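PDB 3K66: beta-amyloid-like protein from Caenorhabditis elegans, which probably binds heparin through its extracellular E2 domain and belongs to the amyloid precursor protein family, with likely roles in cell adhesion and neuronal development. Local coordinates for residues D3-I8 against D16-A21; H108-A113 against L127-A132. All coordinates share one frame; numbering follows the deposited sequence.

Contact 1: residues D3-I8 against D16-A21; sequences DPYFKI and DDFKKA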
loop_
_atom_site.group_PDB
_atom_site.type_symbol
_atom_site.label_atom_id
_atom_site.label_comp_id
_atom_site.label_asym_id
_atom_site.label_seq_id
_atom_site.Cartn_x
_atom_site.Cartn_y
_atom_site.Cartn_z
ATOM N N ASP A 3 -6.269 3.761 18.795
ATOM C CA ASP A 3 -5.322 4.681 18.201
ATOM C C ASP A 3 -6.109 5.809 17.542
ATOM O O ASP A 3 -7.179 5.579 16.993
ATOM C CB ASP A 3 -4.492 3.960 17.143
ATOM C CG ASP A 3 -3.149 4.612 16.908
ATOM O OD1 ASP A 3 -2.201 4.271 17.651
ATOM O OD2 ASP A 3 -3.038 5.456 15.987
ATOM N N PRO A 4 -5.589 7.045 17.588
ATOM C CA PRO A 4 -6.312 8.156 16.957
ATOM C C PRO A 4 -6.338 8.012 15.425
ATOM O O PRO A 4 -7.175 8.600 14.738
ATOM C CB PRO A 4 -5.540 9.392 17.421
ATOM C CG PRO A 4 -4.167 8.882 17.647
ATOM C CD PRO A 4 -4.361 7.512 18.252
ATOM N N TYR A 5 -5.421 7.204 14.900
ATOM C CA TYR A 5 -5.313 6.952 13.462
ATOM C C TYR A 5 -6.590 6.441 12.792
ATOM O O TYR A 5 -6.884 6.814 11.655
ATOM C CB TYR A 5 -4.198 5.937 13.198
ATOM C CG TYR A 5 -4.240 5.381 11.787
ATOM C CD1 TYR A 5 -3.685 6.099 10.721
ATOM C CD2 TYR A 5 -4.931 4.193 11.497
ATOM C CE1 TYR A 5 -3.817 5.662 9.403
ATOM C CE2 TYR A 5 -5.077 3.748 10.179
ATOM C CZ TYR A 5 -4.515 4.493 9.137
ATOM O OH TYR A 5 -4.651 4.074 7.830
ATOM N N PHE A 6 -7.324 5.563 13.478
ATOM C CA PHE A 6 -8.558 4.976 12.932
ATOM C C PHE A 6 -9.796 5.860 12.804
ATOM O O PHE A 6 -10.754 5.456 12.139
ATOM C CB PHE A 6 -8.943 3.715 13.709
ATOM C CG PHE A 6 -7.964 2.595 13.554
ATOM C CD1 PHE A 6 -7.000 2.365 14.528
ATOM C CD2 PHE A 6 -7.971 1.808 12.407
ATOM C CE1 PHE A 6 -6.046 1.371 14.370
ATOM C CE2 PHE A 6 -7.025 0.805 12.223
ATOM C CZ PHE A 6 -6.050 0.581 13.212
ATOM N N LYS A 7 -9.795 7.053 13.404
ATOM C CA LYS A 7 -10.966 7.928 13.298
ATOM C C LYS A 7 -10.688 9.290 12.642
ATOM O O LYS A 7 -11.404 10.268 12.906
ATOM C CB LYS A 7 -11.602 8.123 14.685
ATOM N N ILE A 8 -9.660 9.330 11.782
ATOM C CA ILE A 8 -9.247 10.551 11.065
ATOM C C ILE A 8 -10.277 10.876 9.993
ATOM O O ILE A 8 -11.063 10.002 9.615
ATOM C CB ILE A 8 -7.868 10.390 10.377
ATOM C CG1 ILE A 8 -6.789 10.214 11.438
ATOM C CG2 ILE A 8 -7.560 11.626 9.516
ATOM C CD1 ILE A 8 -5.395 10.014 10.865
ATOM N N ASP A 16 1.316 9.773 5.453
ATOM C CA ASP A 16 1.998 10.149 6.686
ATOM C C ASP A 16 1.331 9.569 7.942
ATOM O O ASP A 16 2.019 8.933 8.748
ATOM C CB ASP A 16 2.081 11.670 6.786
ATOM C CG ASP A 16 3.054 12.140 7.852
ATOM O OD1 ASP A 16 4.263 11.821 7.735
ATOM O OD2 ASP A 16 2.601 12.833 8.799
ATOM N N ASP A 17 0.012 9.748 8.101
ATOM C CA ASP A 17 -0.691 9.237 9.291
ATOM C C ASP A 17 -0.481 7.740 9.452
ATOM O O ASP A 17 -0.284 7.244 10.562
ATOM C CB ASP A 17 -2.203 9.496 9.229
ATOM C CG ASP A 17 -2.558 10.781 8.519
ATOM O OD1 ASP A 17 -2.060 11.846 8.931
ATOM O OD2 ASP A 17 -3.342 10.715 7.545
ATOM N N PHE A 18 -0.543 7.027 8.332
ATOM C CA PHE A 18 -0.352 5.582 8.321
ATOM C C PHE A 18 1.075 5.246 8.721
ATOM O O PHE A 18 1.313 4.522 9.696
ATOM C CB PHE A 18 -0.611 5.023 6.933
ATOM C CG PHE A 18 -0.371 3.555 6.833
ATOM C CD1 PHE A 18 -1.147 2.661 7.567
ATOM C CD2 PHE A 18 0.655 3.058 6.045
ATOM C CE1 PHE A 18 -0.917 1.290 7.505
ATOM C CE2 PHE A 18 0.894 1.689 5.975
ATOM C CZ PHE A 18 0.112 0.806 6.713
ATOM N N LYS A 19 2.023 5.794 7.970
ATOM C CA LYS A 19 3.443 5.576 8.233
ATOM C C LYS A 19 3.738 5.807 9.711
ATOM O O LYS A 19 4.560 5.118 10.318
ATOM C CB LYS A 19 4.273 6.536 7.387
ATOM C CG LYS A 19 5.599 6.075 7.203
ATOM N N LYS A 20 3.051 6.786 10.287
ATOM C CA LYS A 20 3.222 7.120 11.698
ATOM C C LYS A 20 2.543 6.080 12.588
ATOM O O LYS A 20 3.144 5.610 13.559
ATOM C CB LYS A 20 2.656 8.517 11.984
ATOM N N ALA A 21 1.298 5.719 12.265
ATOM C CA ALA A 21 0.581 4.725 13.064
ATOM C C ALA A 21 1.374 3.431 13.055
ATOM O O ALA A 21 1.510 2.760 14.063
ATOM C CB ALA A 21 -0.806 4.486 12.500
#
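Tyr5 lies against residues 16-21 of helix 14-53, where the N-terminal segment of the E2 domain folds back over the first long helix of its helical bundle. An Asx turn opens this segment: Tyr5 N donates to Asp3 OD2 at 3.1 Å. The same carboxylate oxygen makes a salt bridge with Arg24, further along the helix.

Tyr5 carries most of the packing. Its CG is anti to the backbone N (chi1 166°), which lays the ring along one turn of the helix, from Ala21 to Asp17 and Phe18. CB and CG meet the methyl of Ala21, with Tyr5 CG 3.6 Å from Ala21 CB. Tyr5 CD1 lies 3.6 Å from Asp17 O, whose carbonyl already accepts the helical bond from Ala21 N. Tyr5 CE1 reaches the backbone at Phe18, 3.6 Å from Phe18 CA. At the tip, Tyr5 OH passes 3.8 Å from Phe18 CD1. The polar partner of this hydroxyl is Glu14. The Tyr5 and Phe18 side chains meet at a slant, not as a stack. Phe18 stacks instead on His91 of helix 55-119, and Arg94 of that helix makes a cation-pi contact with Tyr5. Tyr5 thus touches helix 14-53 and helix 55-119.

Asp17 CB sits in the plane of the Tyr5 ring, at its edge. The CG1 branch of Ile8 is extended (chi2 179°) and brings Ile8 CD1 to 3.6 Å from Asp17 CB.

Contact 2: residues H108-A113 against L127-A132; sequences HDYRQA and LQSLKA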
loop_
_atom_site.group_PDB
_atom_site.type_symbol
_atom_site.label_atom_id
_atom_site.label_comp_id
_atom_site.label_asym_id
_atom_site.label_seq_id
_atom_site.Cartn_x
_atom_site.Cartn_y
_atom_site.Cartn_z
ATOM N N HIS A 108 -13.621 15.700 -13.981
ATOM C CA HIS A 108 -14.480 16.888 -14.047
ATOM C C HIS A 108 -13.738 18.026 -14.713
ATOM O O HIS A 108 -14.179 18.543 -15.725
ATOM C CB HIS A 108 -14.908 17.319 -12.639
ATOM C CG HIS A 108 -15.638 18.624 -12.597
ATOM N ND1 HIS A 108 -17.000 18.730 -12.810
ATOM C CD2 HIS A 108 -15.187 19.886 -12.408
ATOM C CE1 HIS A 108 -17.350 20.002 -12.756
ATOM N NE2 HIS A 108 -16.272 20.724 -12.512
ATOM N N ASP A 109 -12.614 18.417 -14.129
ATOM C CA ASP A 109 -11.810 19.485 -14.702
ATOM C C ASP A 109 -11.575 19.179 -16.190
ATOM O O ASP A 109 -11.559 20.095 -17.014
ATOM C CB ASP A 109 -10.455 19.609 -13.989
ATOM C CG ASP A 109 -10.584 20.015 -12.528
ATOM O OD1 ASP A 109 -11.434 20.862 -12.204
ATOM O OD2 ASP A 109 -9.815 19.506 -11.694
ATOM N N TYR A 110 -11.411 17.898 -16.539
ATOM C CA TYR A 110 -11.167 17.521 -17.940
ATOM C C TYR A 110 -12.317 17.810 -18.879
ATOM O O TYR A 110 -12.147 18.506 -19.885
ATOM C CB TYR A 110 -10.841 16.034 -18.083
ATOM C CG TYR A 110 -10.632 15.588 -19.532
ATOM C CD1 TYR A 110 -11.279 14.467 -20.038
ATOM C CD2 TYR A 110 -9.718 16.244 -20.355
ATOM C CE1 TYR A 110 -11.018 13.999 -21.318
ATOM C CE2 TYR A 110 -9.436 15.793 -21.638
ATOM C CZ TYR A 110 -10.086 14.663 -22.109
ATOM O OH TYR A 110 -9.752 14.156 -23.352
ATOM N N ARG A 111 -13.476 17.241 -18.565
ATOM C CA ARG A 111 -14.652 17.431 -19.387
ATOM C C ARG A 111 -15.060 18.890 -19.487
ATOM O O ARG A 111 -15.502 19.344 -20.534
ATOM C CB ARG A 111 -15.795 16.603 -18.836
ATOM C CG ARG A 111 -15.629 15.111 -19.070
ATOM C CD ARG A 111 -16.865 14.565 -19.737
ATOM N NE ARG A 111 -16.588 14.071 -21.082
ATOM C CZ ARG A 111 -17.526 13.798 -21.986
ATOM N NH1 ARG A 111 -18.816 13.981 -21.691
ATOM N NH2 ARG A 111 -17.179 13.315 -23.175
ATOM N N GLN A 112 -14.903 19.636 -18.401
ATOM C CA GLN A 112 -15.260 21.046 -18.441
ATOM C C GLN A 112 -14.286 21.694 -19.420
ATOM O O GLN A 112 -14.681 22.475 -20.293
ATOM C CB GLN A 112 -15.147 21.687 -17.048
ATOM C CG GLN A 112 -16.328 22.619 -16.701
ATOM C CD GLN A 112 -16.293 23.170 -15.278
ATOM O OE1 GLN A 112 -17.320 23.220 -14.585
ATOM N NE2 GLN A 112 -15.126 23.600 -14.846
ATOM N N ALA A 113 -13.011 21.347 -19.275
ATOM C CA ALA A 113 -11.972 21.883 -20.141
ATOM C C ALA A 113 -12.399 21.721 -21.593
ATOM O O ALA A 113 -12.191 22.608 -22.422
ATOM C CB ALA A 113 -10.658 21.156 -19.899
ATOM N N LEU A 127 -5.260 20.061 -21.880
ATOM C CA LEU A 127 -4.073 19.242 -21.665
ATOM C C LEU A 127 -3.696 19.076 -20.189
ATOM O O LEU A 127 -3.564 17.958 -19.697
ATOM C CB LEU A 127 -2.898 19.846 -22.433
ATOM C CG LEU A 127 -1.502 19.234 -22.285
ATOM C CD1 LEU A 127 -1.548 17.732 -22.468
ATOM C CD2 LEU A 127 -0.592 19.842 -23.328
ATOM N N GLN A 128 -3.527 20.190 -19.481
ATOM C CA GLN A 128 -3.169 20.147 -18.062
ATOM C C GLN A 128 -4.199 19.330 -17.319
ATOM O O GLN A 128 -3.908 18.700 -16.300
ATOM C CB GLN A 128 -3.123 21.558 -17.469
ATOM C CG GLN A 128 -1.794 21.901 -17.095
ATOM N N SER A 129 -5.416 19.346 -17.849
ATOM C CA SER A 129 -6.516 18.611 -17.245
ATOM C C SER A 129 -6.329 17.115 -17.479
ATOM O O SER A 129 -6.439 16.291 -16.563
ATOM C CB SER A 129 -7.836 19.075 -17.847
ATOM O OG SER A 129 -8.896 18.703 -16.999
ATOM N N LEU A 130 -6.019 16.784 -18.726
ATOM C CA LEU A 130 -5.793 15.406 -19.142
ATOM C C LEU A 130 -4.619 14.786 -18.381
ATOM O O LEU A 130 -4.750 13.704 -17.797
ATOM C CB LEU A 130 -5.520 15.373 -20.644
ATOM C CG LEU A 130 -5.652 14.017 -21.317
ATOM C CD1 LEU A 130 -7.020 13.441 -20.987
ATOM C CD2 LEU A 130 -5.508 14.182 -22.827
ATOM N N LYS A 131 -3.484 15.490 -18.382
ATOM C CA LYS A 131 -2.284 15.015 -17.700
ATOM C C LYS A 131 -2.575 14.736 -16.236
ATOM O O LYS A 131 -1.999 13.828 -15.638
ATOM C CB LYS A 131 -1.142 16.030 -17.821
ATOM C CG LYS A 131 -0.863 16.430 -19.262
ATOM C CD LYS A 131 0.595 16.781 -19.539
ATOM C CE LYS A 131 0.929 18.193 -19.101
ATOM N NZ LYS A 131 2.266 18.627 -19.600
ATOM N N ALA A 132 -3.483 15.507 -15.652
ATOM C CA ALA A 132 -3.836 15.297 -14.253
ATOM C C ALA A 132 -4.578 13.966 -14.135
ATOM O O ALA A 132 -4.308 13.145 -13.249
ATOM C CB ALA A 132 -4.707 16.437 -13.754
#
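Tyr110 and Leu130 pack side by side where two nearly antiparallel helices of the E2 bundle meet. The short helical segments run at 152° to each other, and their axes approach to 8.2 Å. Ser129 and Ala113 are the small residues at the crossing. The CA atoms of Tyr110 and Ser129 come to 4.8 Å, and Ala113 CB lies 4.1 Å from Ser129 CB.

Tyr110 CG is anti to the backbone N (chi1 178°), and Leu130 CG also takes the anti position (chi1 -163°). The two side chains lie alongside each other and point the same way. The leucine brings one branch, CD1, over a face of the ring. This is a CH-pi contact, with Leu130 CD1 3.8 Å from the centroid of the Tyr110 ring. The methyl is displaced toward the rim, on the side of CE2 and CZ.

Ser129 CB sits at the edge of the same ring, near its plane. Ser129 OG points into the backbone of Asp109 and Tyr110, but the modelled approach is too close to be reliable, and no hydrogen bond is assigned.

The phenol OH of Tyr110 is hydrogen-bonded to Thr180 O at the end of helix 163-182. Met183 and Leu184, just beyond that helix, also touch the tyrosine. Leu130 packs on Ala198 of helix 195-209, so this buried pair lies between helices 55-119 and 123-154, with two later helices close by.

Contact 1 closes before contact 2 opens along the chain, so the two are in series. Their centres are 32 Å apart, and the nearest atoms are about 20 Å apart, with no direct touch. Neither segment of contact 1 lies on helix 55-119, but that helix packs beside it: Ile87, Val90, His91 and Arg94 meet the N-terminal segment or helix 14-53. Farther along, the same helix supplies residues 108-113 to contact 2 and pairs with helix 123-154. Contact 1 joins a loop to a helix and is partly buried; contact 2 joins two helices and is buried. Helix 55-119 thus runs between the two sites of the elongated E2 domain.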